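Side-chain contacts in choline binding protein PCPA (Streptococcus pneumoniae, PDB 4CP6), which probably attaches to choline on the pneumococcal cell surface through its choline-binding region and presents a leucine-rich repeat domain, and serves as a vaccine antigen: residues V40-G43 against V44-V47; A77-F81 against S82-D86; E48-A51 against G52-G55. All coordinates share one frame; numbering follows the deposited sequence. Where two conformers were deposited one is given.

Strand 35-40 leads straight into interaction 1, an Asx turn at residues 42-44, extended by a second bond to Thr45 N. Interaction 3 follows without a gap at residues 48-55 and closes a short 3-10 turn before strand 57-59. The chain then passes through strands 63-66 and 69-76 to interaction 2, two overlapping beta turns at residues 77-82. The three lie in series and none is nested in another. Interactions 1 and 2 run side by side, because strand 35-40 pairs in parallel with strand 69-76 and Val47 N probably bonds to Ala80 O. Interaction 3 reaches interaction 2 through Phe49 and Phe81. Together they tie the loops after strands 35-40 and 69-76 to each other, near the solenoid's N-terminal end.

Interaction 1: V40-G43 against V44-V47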
ATOM      1  N   VAL A  40      28.534  -6.698  -6.228  1.00 12.60           N
ATOM      2  CA  VAL A  40      29.084  -6.769  -4.882  1.00 12.41           C
ATOM      3  C   VAL A  40      28.138  -7.657  -4.085  1.00 16.45           C
ATOM      4  O   VAL A  40      26.929  -7.385  -4.022  1.00 14.77           O
ATOM      5  CB  VAL A  40      29.389  -5.394  -4.223  1.00 14.04           C
ATOM      6  CG1 VAL A  40      28.176  -4.455  -4.258  1.00 13.79           C
ATOM      7  CG2 VAL A  40      29.911  -5.560  -2.799  1.00 14.83           C
ATOM      8  N   GLY A  41      28.675  -8.758  -3.579  1.00 13.70           N
ATOM      9  CA  GLY A  41      27.942  -9.772  -2.834  1.00 13.96           C
ATOM     10  C   GLY A  41      27.746 -10.993  -3.712  1.00 16.32           C
ATOM     11  O   GLY A  41      27.638 -10.874  -4.940  1.00 14.49           O
ATOM     12  N   ASN A  42      27.706 -12.197  -3.089  1.00 15.41           N
ATOM     13  CA  ASN A  42      27.497 -13.426  -3.867  1.00 15.72           C
ATOM     14  C   ASN A  42      26.027 -13.658  -4.233  1.00 19.32           C
ATOM     15  O   ASN A  42      25.733 -14.600  -4.967  1.00 18.66           O
ATOM     16  CB  ASN A  42      28.078 -14.656  -3.100  1.00 17.35           C
ATOM     17  CG  ASN A  42      27.416 -14.920  -1.760  1.00 26.38           C
ATOM     18  OD1 ASN A  42      26.363 -14.358  -1.419  1.00 19.58           O
ATOM     19  ND2 ASN A  42      28.010 -15.789  -0.954  1.00 23.25           N
ATOM     20  N   GLY A  43      25.123 -12.798  -3.726  1.00 15.59           N
ATOM     21  CA  GLY A  43      23.686 -12.870  -4.004  1.00 15.71           C
ATOM     22  C   GLY A  43      22.913 -13.783  -3.067  1.00 18.20           C
ATOM     23  O   GLY A  43      21.702 -13.996  -3.259  1.00 18.17           O
ATOM     24  N   VAL A  44      23.613 -14.338  -2.071  1.00 16.55           N
ATOM     25  CA  VAL A  44      23.054 -15.300  -1.111  1.00 17.43           C
ATOM     26  C   VAL A  44      23.223 -14.794   0.320  1.00 19.71           C
ATOM     27  O   VAL A  44      22.252 -14.750   1.088  1.00 21.38           O
ATOM     28  CB  VAL A  44      23.704 -16.717  -1.292  1.00 22.25           C
ATOM     29  CG1 VAL A  44      23.090 -17.737  -0.325  1.00 22.06           C
ATOM     30  CG2 VAL A  44      23.601 -17.211  -2.745  1.00 23.22           C
ATOM     31  N   THR A  45      24.463 -14.433   0.693  1.00 16.47           N
ATOM     32  CA  THR A  45      24.733 -13.985   2.047  1.00 15.64           C
ATOM     33  C   THR A  45      25.159 -12.516   2.093  1.00 17.31           C
ATOM     34  O   THR A  45      25.764 -11.994   1.139  1.00 17.34           O
ATOM     35  CB  THR A  45      25.818 -14.876   2.710  1.00 22.96           C
ATOM     36  OG1 THR A  45      26.971 -14.875   1.885  1.00 23.29           O
ATOM     37  CG2 THR A  45      25.323 -16.317   2.961  1.00 22.19           C
ATOM     38  N   PRO A  46      24.944 -11.883   3.252  1.00 14.74           N
ATOM     39  CA  PRO A  46      25.341 -10.491   3.395  1.00 15.52           C
ATOM     40  C   PRO A  46      26.832 -10.344   3.625  1.00 16.67           C
ATOM     41  O   PRO A  46      27.502 -11.226   4.193  1.00 17.11           O
ATOM     42  CB  PRO A  46      24.593 -10.037   4.660  1.00 17.13           C
ATOM     43  CG  PRO A  46      23.570 -11.101   4.948  1.00 23.14           C
ATOM     44  CD  PRO A  46      24.211 -12.348   4.451  1.00 18.50           C
ATOM     45  N   VAL A  47      27.346  -9.203   3.245  1.00 13.99           N
ATOM     46  CA  VAL A  47      28.695  -8.788   3.570  1.00 13.85           C
ATOM     47  C   VAL A  47      28.754  -8.686   5.104  1.00 15.37           C
ATOM     48  O   VAL A  47      27.842  -8.145   5.758  1.00 15.76           O
ATOM     49  CB  VAL A  47      28.997  -7.406   2.945  1.00 17.28           C
ATOM     50  CG1 VAL A  47      30.270  -6.767   3.546  1.00 17.33           C
ATOM     51  CG2 VAL A  47      29.072  -7.506   1.431  1.00 17.64           C
TER
HETATM   52  O   HOH W   1      28.202 -12.102  -0.315  1.00 18.66           O
HETATM   53  O   HOH W   2      24.993 -11.054  -1.456  1.00 14.50           O
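Asn42 reaches across a tight bend to Val44 and Thr45 and forms an Asx turn. The bend lies in the loop after strand 35-40, at the N-terminal end of a leucine-rich repeat protein. From CB, the chi1 torsion of 62° puts CG between the backbone N and the carbonyl carbon. The amide is thereby folded over the backbone that follows. CG lies 3.7 Å from Thr45 OG1. The next atom, OD1, takes two backbone N-H groups. Thr45 N donates to Asn42 OD1 at 2.8 Å. This bond is nearly straight (168°), lies in the carbonyl plane and uses a lone pair. Val44 N also donates to Asn42 OD1 at 2.8 Å, but it sits well above that plane. Val44 CB packs against the same oxygen, 3.6 Å from Asn42 OD1. The other branch of the amide carries a longer, more bent bond. Asn42 ND2 donates to Thr45 OG1 at 3.2 Å, with an angle of 139° at the hydrogen, and OG1 is tilted from the amide plane. Thr45 holds OG1 on the side facing the amide, and the two side chains cross obliquely. Three bonds thus fix the rotation of the Asn42 amide. Gly43 has positive phi, which favours glycine at the bend. Gly41 has backbone angles that call for glycine too. On either side of the turn the backbone is paired: Val40 bonds to Glu75 and Ala77, and Val47 to Ala80. Two waters complete the turn by joining its backbone atoms. One accepts from Asn42 N and donates to Thr45 O. The second accepts from Gly43 N at 2.9 Å and donates to the same Thr45 O.

Interaction 2: A77-F81 against S82-D86; sequences ASQAF and SYYPD
Gln79 meets Ser82 and Tyr84 with two different carbonyl oxygens. Its backbone oxygen closes a type I turn, with Ser82 N donating to Gln79 O at 3.1 Å. The donor stands 70° out of the carbonyl plane. Ser82 OG donates to Gln79 O at 2.8 Å and comes from the same face. Ser82 was modelled in two conformers, so this second bond is less certain than the first. The side-chain oxygen has its own donor: Tyr84 OH donates a hydrogen bond to Gln79 OE1 at 2.6 Å. The Gln79 chain bends at CG (chi2 -66°) and thus brings its amide to the phenol. OE1 arrives at the edge of the Tyr84 ring, near its plane, 3.1 Å from Tyr84 CE2. The amide and ring planes are 32° apart. The Tyr84 ring also stacks with His113. Just before, Ala80 N bonds to Ala77 O at 3.0 Å and closes a type II turn. Ser78 OG is satisfied by Lys109 O, and Phe81 O accepts from Tyr94 OH. Backbone bonds join Gln79 to Lys110, Phe81 to Gly111 and Tyr83 to His113. These rungs, following the parallel pairing of strands 69-76 and 106-107, are typical of adjacent coils stacked in a leucine-rich repeat solenoid.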
ATOM      1  N   ALA A  77      24.315  -6.923  -5.159  1.00 12.98           N
ATOM      2  CA  ALA A  77      23.647  -8.216  -5.214  1.00 12.19           C
ATOM      3  C   ALA A  77      22.548  -8.343  -4.163  1.00 13.15           C
ATOM      4  O   ALA A  77      22.615  -7.720  -3.099  1.00 12.48           O
ATOM      5  CB  ALA A  77      24.662  -9.325  -5.007  1.00 13.53           C
ATOM      6  N   SER A  78      21.581  -9.251  -4.402  1.00 12.01           N
ATOM      7  CA  SER A  78      20.575  -9.527  -3.402  1.00 11.67           C
ATOM      8  C   SER A  78      21.275  -9.908  -2.081  1.00 14.46           C
ATOM      9  O   SER A  78      22.265 -10.672  -2.083  1.00 13.69           O
ATOM     10  CB  SER A  78      19.696 -10.692  -3.828  1.00 15.29           C
ATOM     11  OG  SER A  78      19.004 -10.310  -5.001  1.00 17.04           O
ATOM     12  N   GLN A  79      20.756  -9.402  -0.949  1.00 13.70           N
ATOM     13  CA  GLN A  79      21.256  -9.655   0.406  1.00 14.06           C
ATOM     14  C   GLN A  79      22.619  -9.036   0.700  1.00 13.89           C
ATOM     15  O   GLN A  79      23.029  -9.093   1.849  1.00 14.38           O
ATOM     16  CB  GLN A  79      21.325 -11.184   0.713  1.00 15.80           C
ATOM     17  CG  GLN A  79      20.086 -12.004   0.307  1.00 16.95           C
ATOM     18  CD  GLN A  79      18.842 -11.668   1.092  1.00 21.74           C
ATOM     19  OE1 GLN A  79      18.895 -11.088   2.185  1.00 23.02           O
ATOM     20  NE2 GLN A  79      17.690 -11.962   0.523  1.00 20.31           N
ATOM     21  N   ALA A  80      23.304  -8.411  -0.283  1.00 13.07           N
ATOM     22  CA  ALA A  80      24.682  -7.954  -0.016  1.00 12.71           C
ATOM     23  C   ALA A  80      24.822  -7.050   1.190  1.00 16.26           C
ATOM     24  O   ALA A  80      25.748  -7.233   1.999  1.00 15.39           O
ATOM     25  CB  ALA A  80      25.271  -7.286  -1.246  1.00 12.90           C
ATOM     26  N   PHE A  81      23.921  -6.071   1.323  1.00 12.71           N
ATOM     27  CA  PHE A  81      23.977  -5.163   2.454  1.00 12.39           C
ATOM     28  C   PHE A  81      22.737  -5.304   3.326  1.00 14.35           C
ATOM     29  O   PHE A  81      22.249  -4.345   3.938  1.00 13.86           O
ATOM     30  CB  PHE A  81      24.292  -3.729   2.023  1.00 14.33           C
ATOM     31  CG  PHE A  81      25.645  -3.677   1.360  1.00 13.16           C
ATOM     32  CD1 PHE A  81      26.818  -3.887   2.103  1.00 15.82           C
ATOM     33  CD2 PHE A  81      25.761  -3.474  -0.002  1.00 14.13           C
ATOM     34  CE1 PHE A  81      28.068  -3.878   1.489  1.00 16.80           C
ATOM     35  CE2 PHE A  81      27.019  -3.485  -0.622  1.00 16.15           C
ATOM     36  CZ  PHE A  81      28.167  -3.692   0.128  1.00 14.69           C
ATOM     37  N   SER A  82      22.227  -6.536   3.398  1.00 12.36           N
ATOM     38  CA  SER A  82      21.102  -6.773   4.270  0.50 11.89           C
ATOM     39  C   SER A  82      21.585  -6.929   5.708  1.00 14.68           C
ATOM     40  O   SER A  82      22.742  -7.337   5.958  1.00 15.66           O
ATOM     41  CB  SER A  82      20.324  -8.011   3.846  0.50 14.30           C
ATOM     42  OG  SER A  82      21.175  -9.134   3.940  0.50 13.21           O
ATOM     43  N   TYR A  83      20.711  -6.629   6.634  1.00 13.26           N
ATOM     44  CA  TYR A  83      20.994  -6.772   8.045  1.00 13.04           C
ATOM     45  C   TYR A  83      20.049  -7.817   8.543  1.00 16.94           C
ATOM     46  O   TYR A  83      18.821  -7.684   8.400  1.00 17.18           O
ATOM     47  CB  TYR A  83      20.825  -5.449   8.826  1.00 13.55           C
ATOM     48  CG  TYR A  83      20.882  -5.690  10.317  1.00 15.91           C
ATOM     49  CD1 TYR A  83      22.108  -5.775  10.981  1.00 15.79           C
ATOM     50  CD2 TYR A  83      19.737  -6.069  11.023  1.00 18.77           C
ATOM     51  CE1 TYR A  83      22.174  -6.093  12.340  1.00 17.06           C
ATOM     52  CE2 TYR A  83      19.803  -6.470  12.361  1.00 20.30           C
ATOM     53  CZ  TYR A  83      21.024  -6.470  13.018  1.00 24.63           C
ATOM     54  OH  TYR A  83      21.080  -6.828  14.352  1.00 29.16           O
ATOM     55  N   TYR A  84      20.634  -8.842   9.161  1.00 16.04           N
ATOM     56  CA  TYR A  84      19.907  -9.912   9.823  1.00 17.42           C
ATOM     57  C   TYR A  84      20.507 -10.191  11.176  1.00 20.74           C
ATOM     58  O   TYR A  84      21.728 -10.258  11.323  1.00 21.29           O
ATOM     59  CB  TYR A  84      19.934 -11.211   9.014  1.00 18.80           C
ATOM     60  CG  TYR A  84      19.169 -11.122   7.726  1.00 18.08           C
ATOM     61  CD1 TYR A  84      17.786 -11.291   7.703  1.00 18.89           C
ATOM     62  CD2 TYR A  84      19.830 -10.991   6.513  1.00 19.85           C
ATOM     63  CE1 TYR A  84      17.073 -11.231   6.507  1.00 17.20           C
ATOM     64  CE2 TYR A  84      19.136 -10.956   5.312  1.00 19.72           C
ATOM     65  CZ  TYR A  84      17.756 -11.058   5.311  1.00 19.87           C
ATOM     66  OH  TYR A  84      17.090 -11.001   4.117  1.00 19.12           O
ATOM     67  N   PRO A  85      19.657 -10.452  12.161  1.00 18.45           N
ATOM     68  CA  PRO A  85      20.165 -10.885  13.464  1.00 18.11           C
ATOM     69  C   PRO A  85      20.726 -12.301  13.352  1.00 21.35           C
ATOM     70  O   PRO A  85      20.406 -13.048  12.412  1.00 20.86           O
ATOM     71  CB  PRO A  85      18.940 -10.857  14.359  1.00 19.43           C
ATOM     72  CG  PRO A  85      17.774 -11.089  13.420  1.00 22.67           C
ATOM     73  CD  PRO A  85      18.179 -10.479  12.104  1.00 18.34           C
ATOM     74  N   ASP A  86      21.579 -12.667  14.313  1.00 19.87           N
ATOM     75  CA  ASP A  86      22.181 -13.984  14.350  1.00 19.09           C
ATOM     76  C   ASP A  86      21.442 -14.827  15.374  1.00 24.30           C
ATOM     77  O   ASP A  86      20.966 -14.296  16.388  1.00 21.34           O
ATOM     78  CB  ASP A  86      23.650 -13.846  14.771  1.00 20.63           C
ATOM     79  CG  ASP A  86      24.422 -15.115  14.535  1.00 26.49           C
ATOM     80  OD1 ASP A  86      24.821 -15.354  13.370  1.00 28.92           O
ATOM     81  OD2 ASP A  86      24.583 -15.890  15.497  1.00 23.18           O
TER

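Interaction 3: E48-A51 against G52-G55; sequences EFEA and GQDG
Gln53 turns its side chain back to Glu50, across a short 3-10 turn that its backbone N closes. Its chain is extended beyond CG (chi2 177°), which carries OE1 to the start of the turn. Glu50 N donates to Gln53 OE1 at 2.9 Å. The bond is almost straight (177°), in the carbonyl plane and on a lone pair. In return Gln53 N donates to Glu50 O at 2.9 Å. The pair therefore grips in both directions. The Glu50 carboxylate stacks over the Gln53 amide, their planes 30° apart. On another side, Gln53 OE1 lies near the edge of the Phe49 ring, 3.7 Å from Phe49 CD1. Ala51 contributes mainly its backbone: Asp54 N donates to Ala51 O at 3.1 Å. A water donates to Ala51 O and to Asp54 O, bridging the end of the turn. Asp54 OD1 accepts from Tyr94 N, and the Ala51 side chain touches Tyr93. The turn is on the surface, in the loop that joins strand 35-40 to strand 57-59. Phe49 is buried beside it and meets Phe58 of strand 57-59 and Tyr94, close before strand 97-100, edge-to-face.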
ATOM      1  N   GLU A  48      29.821  -9.263   5.678  1.00 13.70           N
ATOM      2  CA  GLU A  48      30.049  -9.203   7.112  1.00 14.21           C
ATOM      3  C   GLU A  48      31.024  -8.064   7.400  1.00 18.23           C
ATOM      4  O   GLU A  48      32.116  -8.038   6.837  1.00 19.83           O
ATOM      5  CB  GLU A  48      30.655 -10.523   7.562  1.00 16.26           C
ATOM      6  CG  GLU A  48      30.881 -10.586   9.056  1.00 27.44           C
ATOM      7  CD  GLU A  48      31.233 -11.988   9.493  1.00 46.52           C
ATOM      8  OE1 GLU A  48      30.316 -12.839   9.531  1.00 34.88           O
ATOM      9  OE2 GLU A  48      32.430 -12.249   9.748  1.00 32.65           O
ATOM     10  N   PHE A  49      30.646  -7.151   8.291  1.00 14.18           N
ATOM     11  CA  PHE A  49      31.449  -6.003   8.660  1.00 13.28           C
ATOM     12  C   PHE A  49      32.298  -6.305   9.881  1.00 15.84           C
ATOM     13  O   PHE A  49      31.938  -7.157  10.694  1.00 15.37           O
ATOM     14  CB  PHE A  49      30.549  -4.774   8.921  1.00 13.96           C
ATOM     15  CG  PHE A  49      29.855  -4.285   7.665  1.00 13.43           C
ATOM     16  CD1 PHE A  49      30.513  -3.449   6.773  1.00 14.95           C
ATOM     17  CD2 PHE A  49      28.571  -4.714   7.346  1.00 14.95           C
ATOM     18  CE1 PHE A  49      29.886  -3.010   5.604  1.00 14.97           C
ATOM     19  CE2 PHE A  49      27.946  -4.283   6.171  1.00 16.12           C
ATOM     20  CZ  PHE A  49      28.605  -3.425   5.312  1.00 14.76           C
ATOM     21  N   GLU A  50      33.413  -5.587  10.011  1.00 15.72           N
ATOM     22  CA  GLU A  50      34.322  -5.680  11.145  1.00 14.39           C
ATOM     23  C   GLU A  50      33.718  -4.930  12.322  1.00 15.31           C
ATOM     24  O   GLU A  50      32.932  -3.998  12.128  1.00 14.70           O
ATOM     25  CB  GLU A  50      35.653  -5.019  10.769  1.00 16.04           C
ATOM     26  CG  GLU A  50      36.318  -5.670   9.559  1.00 25.22           C
ATOM     27  CD  GLU A  50      37.361  -4.849   8.823  1.00 45.91           C
ATOM     28  OE1 GLU A  50      37.725  -3.756   9.313  1.00 30.42           O
ATOM     29  OE2 GLU A  50      37.822  -5.306   7.753  1.00 39.49           O
ATOM     30  N   ALA A  51      34.113  -5.281  13.563  1.00 12.87           N
ATOM     31  CA  ALA A  51      33.628  -4.583  14.750  1.00 13.37           C
ATOM     32  C   ALA A  51      33.826  -3.089  14.635  1.00 15.70           C
ATOM     33  O   ALA A  51      32.920  -2.330  14.964  1.00 15.66           O
ATOM     34  CB  ALA A  51      34.340  -5.111  15.994  1.00 14.03           C
ATOM     35  N   GLY A  52      35.007  -2.671  14.157  1.00 13.67           N
ATOM     36  CA  GLY A  52      35.354  -1.258  14.033  1.00 13.73           C
ATOM     37  C   GLY A  52      34.512  -0.490  13.039  1.00 17.16           C
ATOM     38  O   GLY A  52      34.479   0.742  13.103  1.00 18.75           O
ATOM     39  N   GLN A  53      33.836  -1.211  12.118  1.00 12.50           N
ATOM     40  CA  GLN A  53      32.952  -0.612  11.098  1.00 12.07           C
ATOM     41  C   GLN A  53      31.549  -0.391  11.640  1.00 15.53           C
ATOM     42  O   GLN A  53      30.783   0.359  11.024  1.00 14.73           O
ATOM     43  CB  GLN A  53      32.911  -1.520   9.850  1.00 12.85           C
ATOM     44  CG  GLN A  53      34.208  -1.522   9.036  1.00 17.83           C
ATOM     45  CD  GLN A  53      34.202  -2.467   7.841  1.00 20.44           C
ATOM     46  OE1 GLN A  53      33.988  -3.701   7.931  1.00 18.86           O
ATOM     47  NE2 GLN A  53      34.531  -1.920   6.680  1.00 20.38           N
ATOM     48  N   ASP A  54      31.185  -1.014  12.771  1.00 13.67           N
ATOM     49  CA  ASP A  54      29.847  -0.860  13.358  1.00 13.31           C
ATOM     50  C   ASP A  54      29.547   0.602  13.685  1.00 17.24           C
ATOM     51  O   ASP A  54      30.358   1.266  14.336  1.00 16.40           O
ATOM     52  CB  ASP A  54      29.748  -1.678  14.656  1.00 15.33           C
ATOM     53  CG  ASP A  54      28.326  -1.913  15.125  1.00 17.83           C
ATOM     54  OD1 ASP A  54      27.428  -2.079  14.261  1.00 15.54           O
ATOM     55  OD2 ASP A  54      28.124  -2.069  16.346  1.00 23.20           O
ATOM     56  N   GLY A  55      28.407   1.115  13.197  1.00 14.18           N
ATOM     57  CA  GLY A  55      27.970   2.479  13.489  1.00 14.41           C
ATOM     58  C   GLY A  55      28.836   3.580  12.908  1.00 17.83           C
ATOM     59  O   GLY A  55      28.784   4.719  13.376  1.00 17.90           O
TER
HETATM   60  O   HOH W   3      32.457   0.281  15.951  1.00 22.65           O